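Local coordinates for pentafunctional AROM polypeptide (Schizosaccharomyces pombe, PDB 5SWV), which probably catalyses, in this two-enzyme fragment, dehydration of 3-dehydroquinate and reduction of 3-dehydroshikimate, two consecutive steps of the shikimate pathway, at residues W146-V158 / E182-M194. Numbering follows the deposited sequence.
Sequences WSWARPHEWMQKV and ELEEFRTRITNSM
Two neighbouring outer helices of the type I dehydroquinase (beta/alpha)8 barrel, 152-162 and 177-193, meet here; they follow strands 134-140 and 167-173 in the chain. The axes of 152-158 and 182-193 approach only to 13.3 Å, and side chains bridge the gap: W148, from the loop that leads into the first helix, meets L183 and F186, and farther along M155 meets I190. The W148 indole is held from both faces. L183 CB sits over the five-membered ring, 3.9 Å from its centroid and 16° off the normal, a CH-pi contact, while NE1 of W154 lies against the opposite face. With CG anti to its carbonyl carbon, the indole lies alongside L183, both side chains pointing the same way and touching L200 of strand 198-203; its NE1 bonds to N202 of that strand. F186 brings a ring face to W148 CE3, which is 3.7 Å from F186 CD2; with the planes 50° apart, the rings meet obliquely. At the edge of the F186 ring lies P151, the N-cap residue, with CG 3.8 Å from CE1. The bent M155 chain places SD obliquely by this ring, a Met-aromatic contact, and 3.7 Å from I190 CD1. Polar bonds tie the loop to the second helix: a water accepts from W148 N and donates to E182 OE2, and the R189 guanidinium, edge toward P151 CG, sends NH2 to W148 O at 3.2 Å, in the carbonyl plane, with an N-H...O angle of 145°.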
ATOM      1  N   TRP A 146      33.166 -13.488  -9.986  1.00 39.08           N
ATOM      2  CA  TRP A 146      32.590 -14.710  -9.408  1.00 39.66           C
ATOM      3  C   TRP A 146      31.585 -15.243 -10.402  1.00 40.21           C
ATOM      4  O   TRP A 146      30.501 -14.687 -10.547  1.00 40.39           O
ATOM      5  CB  TRP A 146      31.958 -14.461  -8.022  1.00 39.15           C
ATOM      6  CG  TRP A 146      32.980 -14.209  -6.903  1.00 38.99           C
ATOM      7  CD1 TRP A 146      34.335 -14.067  -7.041  1.00 39.01           C
ATOM      8  CD2 TRP A 146      32.710 -14.018  -5.507  1.00 38.34           C
ATOM      9  NE1 TRP A 146      34.919 -13.828  -5.826  1.00 38.45           N
ATOM     10  CE2 TRP A 146      33.946 -13.788  -4.867  1.00 38.38           C
ATOM     11  CE3 TRP A 146      31.549 -14.032  -4.734  1.00 38.55           C
ATOM     12  CZ2 TRP A 146      34.055 -13.582  -3.487  1.00 38.61           C
ATOM     13  CZ3 TRP A 146      31.657 -13.818  -3.346  1.00 38.60           C
ATOM     14  CH2 TRP A 146      32.900 -13.602  -2.745  1.00 38.51           C
ATOM     15  N   SER A 147      31.975 -16.301 -11.102  1.00 40.78           N
ATOM     16  CA  SER A 147      31.103 -16.970 -12.064  1.00 42.57           C
ATOM     17  C   SER A 147      29.870 -17.551 -11.376  1.00 43.02           C
ATOM     18  O   SER A 147      29.967 -18.014 -10.242  1.00 43.89           O
ATOM     19  CB  SER A 147      31.870 -18.102 -12.781  1.00 43.66           C
ATOM     20  OG  SER A 147      31.012 -19.012 -13.460  1.00 44.25           O
ATOM     21  N   TRP A 148      28.727 -17.511 -12.069  1.00 43.21           N
ATOM     22  CA  TRP A 148      27.499 -18.204 -11.641  1.00 42.77           C
ATOM     23  C   TRP A 148      27.436 -19.648 -12.155  1.00 44.46           C
ATOM     24  O   TRP A 148      26.738 -20.478 -11.567  1.00 44.85           O
ATOM     25  CB  TRP A 148      26.262 -17.481 -12.143  1.00 41.73           C
ATOM     26  CG  TRP A 148      26.097 -16.104 -11.655  1.00 40.97           C
ATOM     27  CD1 TRP A 148      26.204 -14.962 -12.384  1.00 40.93           C
ATOM     28  CD2 TRP A 148      25.753 -15.705 -10.332  1.00 40.73           C
ATOM     29  NE1 TRP A 148      25.955 -13.870 -11.595  1.00 40.56           N
ATOM     30  CE2 TRP A 148      25.680 -14.298 -10.327  1.00 40.22           C
ATOM     31  CE3 TRP A 148      25.504 -16.399  -9.146  1.00 41.33           C
ATOM     32  CZ2 TRP A 148      25.367 -13.570  -9.189  1.00 40.17           C
ATOM     33  CZ3 TRP A 148      25.189 -15.670  -8.004  1.00 41.42           C
ATOM     34  CH2 TRP A 148      25.120 -14.268  -8.039  1.00 40.75           C
ATOM     35  N   ALA A 149      28.120 -19.923 -13.270  1.00 45.83           N
ATOM     36  CA  ALA A 149      28.239 -21.280 -13.813  1.00 47.25           C
ATOM     37  C   ALA A 149      29.181 -22.151 -12.983  1.00 48.89           C
ATOM     38  O   ALA A 149      28.947 -23.345 -12.884  1.00 49.56           O
ATOM     39  CB  ALA A 149      28.713 -21.243 -15.260  1.00 47.20           C
ATOM     40  N   ARG A 150      30.244 -21.558 -12.426  1.00 50.32           N
ATOM     41  CA  ARG A 150      31.190 -22.241 -11.519  1.00 51.56           C
ATOM     42  C   ARG A 150      31.258 -21.463 -10.205  1.00 50.25           C
ATOM     43  O   ARG A 150      32.221 -20.737  -9.977  1.00 50.59           O
ATOM     44  CB  ARG A 150      32.597 -22.281 -12.125  1.00 53.88           C
ATOM     45  CG  ARG A 150      32.763 -23.172 -13.354  1.00 56.04           C
ATOM     46  CD  ARG A 150      34.119 -22.953 -14.050  1.00 56.53           C
ATOM     47  NE  ARG A 150      34.424 -21.536 -14.349  1.00 56.15           N
ATOM     48  CZ  ARG A 150      33.818 -20.781 -15.281  1.00 55.31           C
ATOM     49  NH1 ARG A 150      32.830 -21.264 -16.047  1.00 55.08           N
ATOM     50  NH2 ARG A 150      34.193 -19.514 -15.446  1.00 54.01           N
ATOM     51  N   PRO A 151      30.252 -21.619  -9.328  1.00 48.74           N
ATOM     52  CA  PRO A 151      30.082 -20.667  -8.248  1.00 47.93           C
ATOM     53  C   PRO A 151      30.674 -21.124  -6.917  1.00 48.72           C
ATOM     54  O   PRO A 151      29.952 -21.227  -5.936  1.00 48.88           O
ATOM     55  CB  PRO A 151      28.559 -20.574  -8.174  1.00 47.75           C
ATOM     56  CG  PRO A 151      28.107 -21.976  -8.467  1.00 47.38           C
ATOM     57  CD  PRO A 151      29.167 -22.620  -9.317  1.00 47.81           C
ATOM     58  N   HIS A 152      31.978 -21.373  -6.861  1.00 50.49           N
ATOM     59  CA  HIS A 152      32.618 -21.802  -5.605  1.00 52.13           C
ATOM     60  C   HIS A 152      32.476 -20.744  -4.497  1.00 49.29           C
ATOM     61  O   HIS A 152      32.107 -21.076  -3.364  1.00 47.90           O
ATOM     62  CB  HIS A 152      34.095 -22.163  -5.817  1.00 56.63           C
ATOM     63  CG  HIS A 152      34.781 -22.689  -4.580  1.00 64.69           C
ATOM     64  ND1 HIS A 152      36.094 -22.389  -4.263  1.00 67.62           N
ATOM     65  CD2 HIS A 152      34.328 -23.486  -3.577  1.00 67.52           C
ATOM     66  CE1 HIS A 152      36.425 -22.988  -3.130  1.00 68.50           C
ATOM     67  NE2 HIS A 152      35.370 -23.656  -2.692  1.00 69.92           N
ATOM     68  N   GLU A 153      32.735 -19.483  -4.841  1.00 46.77           N
ATOM     69  CA  GLU A 153      32.755 -18.407  -3.857  1.00 46.05           C
ATOM     70  C   GLU A 153      31.354 -18.012  -3.438  1.00 44.28           C
ATOM     71  O   GLU A 153      31.156 -17.665  -2.275  1.00 42.99           O
ATOM     72  CB  GLU A 153      33.535 -17.179  -4.337  1.00 46.97           C
ATOM     73  CG  GLU A 153      35.001 -17.447  -4.654  1.00 48.94           C
ATOM     74  CD  GLU A 153      35.227 -17.812  -6.127  1.00 52.04           C
ATOM     75  OE1 GLU A 153      34.388 -18.531  -6.717  1.00 53.90           O
ATOM     76  OE2 GLU A 153      36.239 -17.377  -6.721  1.00 54.70           O
ATOM     77  N   TRP A 154      30.398 -18.058  -4.372  1.00 43.34           N
ATOM     78  CA  TRP A 154      28.981 -17.819  -4.045  1.00 42.71           C
ATOM     79  C   TRP A 154      28.440 -18.862  -3.073  1.00 42.75           C
ATOM     80  O   TRP A 154      27.697 -18.530  -2.153  1.00 42.15           O
ATOM     81  CB  TRP A 154      28.087 -17.789  -5.291  1.00 42.16           C
ATOM     82  CG  TRP A 154      28.266 -16.574  -6.156  1.00 42.06           C
ATOM     83  CD1 TRP A 154      28.746 -16.545  -7.434  1.00 42.27           C
ATOM     84  CD2 TRP A 154      27.974 -15.215  -5.806  1.00 41.29           C
ATOM     85  NE1 TRP A 154      28.768 -15.251  -7.904  1.00 41.99           N
ATOM     86  CE2 TRP A 154      28.302 -14.416  -6.922  1.00 41.33           C
ATOM     87  CE3 TRP A 154      27.468 -14.592  -4.658  1.00 41.17           C
ATOM     88  CZ2 TRP A 154      28.139 -13.028  -6.922  1.00 40.79           C
ATOM     89  CZ3 TRP A 154      27.315 -13.205  -4.656  1.00 40.58           C
ATOM     90  CH2 TRP A 154      27.646 -12.446  -5.781  1.00 40.51           C
ATOM     91  N   MET A 155      28.810 -20.119  -3.274  1.00 43.63           N
ATOM     92  CA  MET A 155      28.309 -21.188  -2.415  1.00 45.00           C
ATOM     93  C   MET A 155      28.893 -21.135  -1.000  1.00 44.81           C
ATOM     94  O   MET A 155      28.206 -21.527  -0.055  1.00 45.78           O
ATOM     95  CB  MET A 155      28.504 -22.570  -3.063  1.00 46.21           C
ATOM     96  CG  MET A 155      27.675 -22.788  -4.332  1.00 46.89           C
ATOM     97  SD  MET A 155      25.890 -22.635  -4.098  1.00 47.89           S
ATOM     98  CE  MET A 155      25.483 -24.335  -3.664  1.00 48.96           C
ATOM     99  N   GLN A 156      30.120 -20.637  -0.837  1.00 44.05           N
ATOM    100  CA  GLN A 156      30.656 -20.365   0.511  1.00 44.21           C
ATOM    101  C   GLN A 156      29.826 -19.349   1.267  1.00 42.31           C
ATOM    102  O   GLN A 156      29.572 -19.510   2.451  1.00 41.98           O
ATOM    103  CB  GLN A 156      32.076 -19.840   0.448  1.00 45.53           C
ATOM    104  CG  GLN A 156      33.074 -20.894   0.068  1.00 47.20           C
ATOM    105  CD  GLN A 156      34.419 -20.278  -0.186  1.00 49.38           C
ATOM    106  OE1 GLN A 156      34.679 -19.755  -1.274  1.00 50.81           O
ATOM    107  NE2 GLN A 156      35.277 -20.299   0.825  1.00 50.56           N
ATOM    108  N   LYS A 157      29.433 -18.298   0.561  1.00 41.21           N
ATOM    109  CA  LYS A 157      28.524 -17.288   1.085  1.00 40.70           C
ATOM    110  C   LYS A 157      27.131 -17.815   1.428  1.00 40.20           C
ATOM    111  O   LYS A 157      26.559 -17.415   2.438  1.00 39.99           O
ATOM    112  CB  LYS A 157      28.405 -16.109   0.107  1.00 40.05           C
ATOM    113  CG  LYS A 157      29.671 -15.284  -0.033  1.00 39.95           C
ATOM    114  CD  LYS A 157      30.209 -14.859   1.325  1.00 39.60           C
ATOM    115  CE  LYS A 157      31.126 -13.666   1.217  1.00 39.34           C
ATOM    116  NZ  LYS A 157      32.473 -14.085   0.804  1.00 39.57           N
ATOM    117  N   VAL A 158      26.584 -18.691   0.596  1.00 40.09           N
ATOM    118  CA  VAL A 158      25.289 -19.290   0.899  1.00 40.60           C
ATOM    119  C   VAL A 158      25.396 -20.168   2.153  1.00 41.52           C
ATOM    120  O   VAL A 158      24.504 -20.147   2.998  1.00 39.69           O
ATOM    121  CB  VAL A 158      24.721 -20.044  -0.323  1.00 40.53           C
ATOM    122  CG1 VAL A 158      23.508 -20.905   0.035  1.00 40.60           C
ATOM    123  CG2 VAL A 158      24.330 -19.034  -1.390  1.00 40.43           C
ATOM    124  N   GLU A 182      23.787 -17.265 -17.221  1.00 39.19           N
ATOM    125  CA  GLU A 182      24.376 -18.176 -16.245  1.00 39.21           C
ATOM    126  C   GLU A 182      23.693 -18.011 -14.878  1.00 38.27           C
ATOM    127  O   GLU A 182      23.466 -18.982 -14.166  1.00 37.72           O
ATOM    128  CB  GLU A 182      25.891 -17.975 -16.167  1.00 39.71           C
ATOM    129  CG  GLU A 182      26.600 -18.538 -17.393  1.00 41.09           C
ATOM    130  CD  GLU A 182      28.082 -18.204 -17.505  1.00 42.09           C
ATOM    131  OE1 GLU A 182      28.678 -18.582 -18.527  1.00 42.96           O
ATOM    132  OE2 GLU A 182      28.669 -17.581 -16.601  1.00 43.36           O
ATOM    133  N   LEU A 183      23.335 -16.775 -14.555  1.00 37.75           N
ATOM    134  CA  LEU A 183      22.656 -16.461 -13.320  1.00 37.99           C
ATOM    135  C   LEU A 183      21.298 -17.158 -13.225  1.00 39.34           C
ATOM    136  O   LEU A 183      20.969 -17.681 -12.170  1.00 39.69           O
ATOM    137  CB  LEU A 183      22.527 -14.947 -13.157  1.00 37.15           C
ATOM    138  CG  LEU A 183      21.856 -14.440 -11.886  1.00 36.83           C
ATOM    139  CD1 LEU A 183      22.343 -13.051 -11.520  1.00 36.71           C
ATOM    140  CD2 LEU A 183      20.342 -14.447 -12.010  1.00 37.06           C
ATOM    141  N   GLU A 184      20.518 -17.183 -14.308  1.00 40.54           N
ATOM    142  CA  GLU A 184      19.240 -17.917 -14.311  1.00 41.64           C
ATOM    143  C   GLU A 184      19.405 -19.432 -14.150  1.00 42.22           C
ATOM    144  O   GLU A 184      18.625 -20.058 -13.442  1.00 42.32           O
ATOM    145  CB  GLU A 184      18.415 -17.629 -15.571  1.00 42.47           C
ATOM    146  CG  GLU A 184      17.943 -16.184 -15.760  1.00 42.84           C
ATOM    147  CD  GLU A 184      17.270 -15.568 -14.541  1.00 42.88           C
ATOM    148  OE1 GLU A 184      16.375 -16.217 -13.948  1.00 41.47           O
ATOM    149  OE2 GLU A 184      17.649 -14.417 -14.191  1.00 44.18           O
ATOM    150  N   GLU A 185      20.405 -20.014 -14.806  1.00 43.69           N
ATOM    151  CA  GLU A 185      20.792 -21.415 -14.548  1.00 45.27           C
ATOM    152  C   GLU A 185      21.040 -21.638 -13.068  1.00 44.15           C
ATOM    153  O   GLU A 185      20.492 -22.570 -12.475  1.00 44.31           O
ATOM    154  CB  GLU A 185      22.051 -21.800 -15.320  1.00 46.90           C
ATOM    155  CG  GLU A 185      21.759 -22.304 -16.716  1.00 50.02           C
ATOM    156  CD  GLU A 185      22.856 -21.981 -17.736  1.00 53.72           C
ATOM    157  OE1 GLU A 185      24.048 -21.773 -17.366  1.00 54.79           O
ATOM    158  OE2 GLU A 185      22.510 -21.941 -18.941  1.00 56.19           O
ATOM    159  N   PHE A 186      21.862 -20.761 -12.493  1.00 42.81           N
ATOM    160  CA  PHE A 186      22.161 -20.794 -11.076  1.00 42.15           C
ATOM    161  C   PHE A 186      20.881 -20.670 -10.238  1.00 41.74           C
ATOM    162  O   PHE A 186      20.655 -21.474  -9.350  1.00 41.06           O
ATOM    163  CB  PHE A 186      23.178 -19.700 -10.711  1.00 42.27           C
ATOM    164  CG  PHE A 186      23.518 -19.653  -9.241  1.00 42.13           C
ATOM    165  CD1 PHE A 186      24.531 -20.453  -8.723  1.00 42.21           C
ATOM    166  CD2 PHE A 186      22.811 -18.828  -8.372  1.00 42.01           C
ATOM    167  CE1 PHE A 186      24.839 -20.428  -7.371  1.00 41.94           C
ATOM    168  CE2 PHE A 186      23.109 -18.803  -7.016  1.00 41.97           C
ATOM    169  CZ  PHE A 186      24.125 -19.603  -6.516  1.00 41.90           C
ATOM    170  N   ARG A 187      20.036 -19.689 -10.544  1.00 41.41           N
ATOM    171  CA  ARG A 187      18.780 -19.529  -9.838  1.00 41.54           C
ATOM    172  C   ARG A 187      18.002 -20.835  -9.805  1.00 43.40           C
ATOM    173  O   ARG A 187      17.479 -21.204  -8.754  1.00 43.21           O
ATOM    174  CB  ARG A 187      17.927 -18.418 -10.451  1.00 41.14           C
ATOM    175  CG  ARG A 187      16.465 -18.470 -10.040  1.00 40.96           C
ATOM    176  CD  ARG A 187      15.798 -17.123  -9.874  1.00 41.45           C
ATOM    177  NE  ARG A 187      16.285 -16.067 -10.763  1.00 42.24           N
ATOM    178  CZ  ARG A 187      16.444 -14.778 -10.420  1.00 42.56           C
ATOM    179  NH1 ARG A 187      16.184 -14.339  -9.193  1.00 42.21           N
ATOM    180  NH2 ARG A 187      16.886 -13.899 -11.318  1.00 43.46           N
ATOM    181  N   THR A 188      17.922 -21.532 -10.941  1.00 45.68           N
ATOM    182  CA  THR A 188      17.130 -22.771 -11.007  1.00 47.21           C
ATOM    183  C   THR A 188      17.734 -23.838 -10.077  1.00 48.26           C
ATOM    184  O   THR A 188      17.002 -24.457  -9.308  1.00 48.20           O
ATOM    185  CB  THR A 188      16.957 -23.304 -12.457  1.00 47.11           C
ATOM    186  OG1 THR A 188      16.289 -22.329 -13.255  1.00 46.72           O
ATOM    187  CG2 THR A 188      16.110 -24.556 -12.483  1.00 47.22           C
ATOM    188  N   ARG A 189      19.057 -24.004 -10.119  1.00 49.64           N
ATOM    189  CA  ARG A 189      19.750 -25.052  -9.351  1.00 51.74           C
ATOM    190  C   ARG A 189      19.668 -24.889  -7.824  1.00 51.03           C
ATOM    191  O   ARG A 189      19.408 -25.857  -7.105  1.00 50.36           O
ATOM    192  CB  ARG A 189      21.235 -25.130  -9.746  1.00 54.18           C
ATOM    193  CG  ARG A 189      21.513 -25.578 -11.169  1.00 57.12           C
ATOM    194  CD  ARG A 189      22.932 -26.127 -11.323  1.00 60.65           C
ATOM    195  NE  ARG A 189      23.992 -25.191 -10.889  1.00 63.64           N
ATOM    196  CZ  ARG A 189      24.531 -24.200 -11.623  1.00 64.63           C
ATOM    197  NH1 ARG A 189      24.122 -23.946 -12.873  1.00 65.88           N
ATOM    198  NH2 ARG A 189      25.491 -23.438 -11.090  1.00 63.18           N
ATOM    199  N   ILE A 190      19.948 -23.673  -7.355  1.00 50.22           N
ATOM    200  CA  ILE A 190      19.951 -23.336  -5.926  1.00 50.39           C
ATOM    201  C   ILE A 190      18.543 -23.389  -5.329  1.00 50.84           C
ATOM    202  O   ILE A 190      18.372 -23.801  -4.178  1.00 51.80           O
ATOM    203  CB  ILE A 190      20.611 -21.944  -5.672  1.00 50.32           C
ATOM    204  CG1 ILE A 190      20.928 -21.714  -4.192  1.00 50.46           C
ATOM    205  CG2 ILE A 190      19.750 -20.790  -6.169  1.00 50.78           C
ATOM    206  CD1 ILE A 190      22.198 -22.390  -3.743  1.00 51.18           C
ATOM    207  N   THR A 191      17.553 -22.974  -6.118  1.00 50.60           N
ATOM    208  CA  THR A 191      16.160 -22.963  -5.701  1.00 51.40           C
ATOM    209  C   THR A 191      15.594 -24.375  -5.549  1.00 54.27           C
ATOM    210  O   THR A 191      14.737 -24.591  -4.696  1.00 54.57           O
ATOM    211  CB  THR A 191      15.326 -22.140  -6.695  1.00 51.26           C
ATOM    212  OG1 THR A 191      15.805 -20.797  -6.657  1.00 50.38           O
ATOM    213  CG2 THR A 191      13.837 -22.144  -6.363  1.00 51.24           C
ATOM    214  N   ASN A 192      16.060 -25.317  -6.372  1.00 57.83           N
ATOM    215  CA  ASN A 192      15.719 -26.753  -6.212  1.00 61.06           C
ATOM    216  C   ASN A 192      16.279 -27.359  -4.917  1.00 60.67           C
ATOM    217  O   ASN A 192      15.617 -28.184  -4.274  1.00 61.76           O
ATOM    218  CB  ASN A 192      16.208 -27.600  -7.417  1.00 63.23           C
ATOM    219  CG  ASN A 192      15.338 -27.424  -8.671  1.00 64.83           C
ATOM    220  OD1 ASN A 192      14.126 -27.650  -8.644  1.00 64.03           O
ATOM    221  ND2 ASN A 192      15.969 -27.046  -9.782  1.00 65.53           N
ATOM    222  N   SER A 193      17.487 -26.936  -4.546  1.00 59.33           N
ATOM    223  CA  SER A 193      18.218 -27.508  -3.423  1.00 58.87           C
ATOM    224  C   SER A 193      17.971 -26.842  -2.074  1.00 58.31           C
ATOM    225  O   SER A 193      18.514 -27.307  -1.081  1.00 57.78           O
ATOM    226  CB  SER A 193      19.710 -27.428  -3.706  1.00 59.05           C
ATOM    227  OG  SER A 193      20.176 -26.113  -3.454  1.00 59.11           O
ATOM    228  N   MET A 194      17.190 -25.760  -2.032  1.00 58.56           N
ATOM    229  CA  MET A 194      17.017 -24.960  -0.810  1.00 58.49           C
ATOM    230  C   MET A 194      15.779 -24.081  -0.904  1.00 57.86           C
ATOM    231  O   MET A 194      15.417 -23.663  -1.994  1.00 59.94           O
ATOM    232  CB  MET A 194      18.255 -24.097  -0.598  1.00 59.09           C
ATOM    233  CG  MET A 194      17.983 -22.721  -0.021  1.00 60.72           C
ATOM    234  SD  MET A 194      19.276 -21.576  -0.458  1.00 64.89           S
ATOM    235  CE  MET A 194      18.361 -20.197  -1.155  1.00 63.27           C
TER
HETATM  236  O   HOH W   1      28.545 -15.740 -14.490  1.00 27.10           O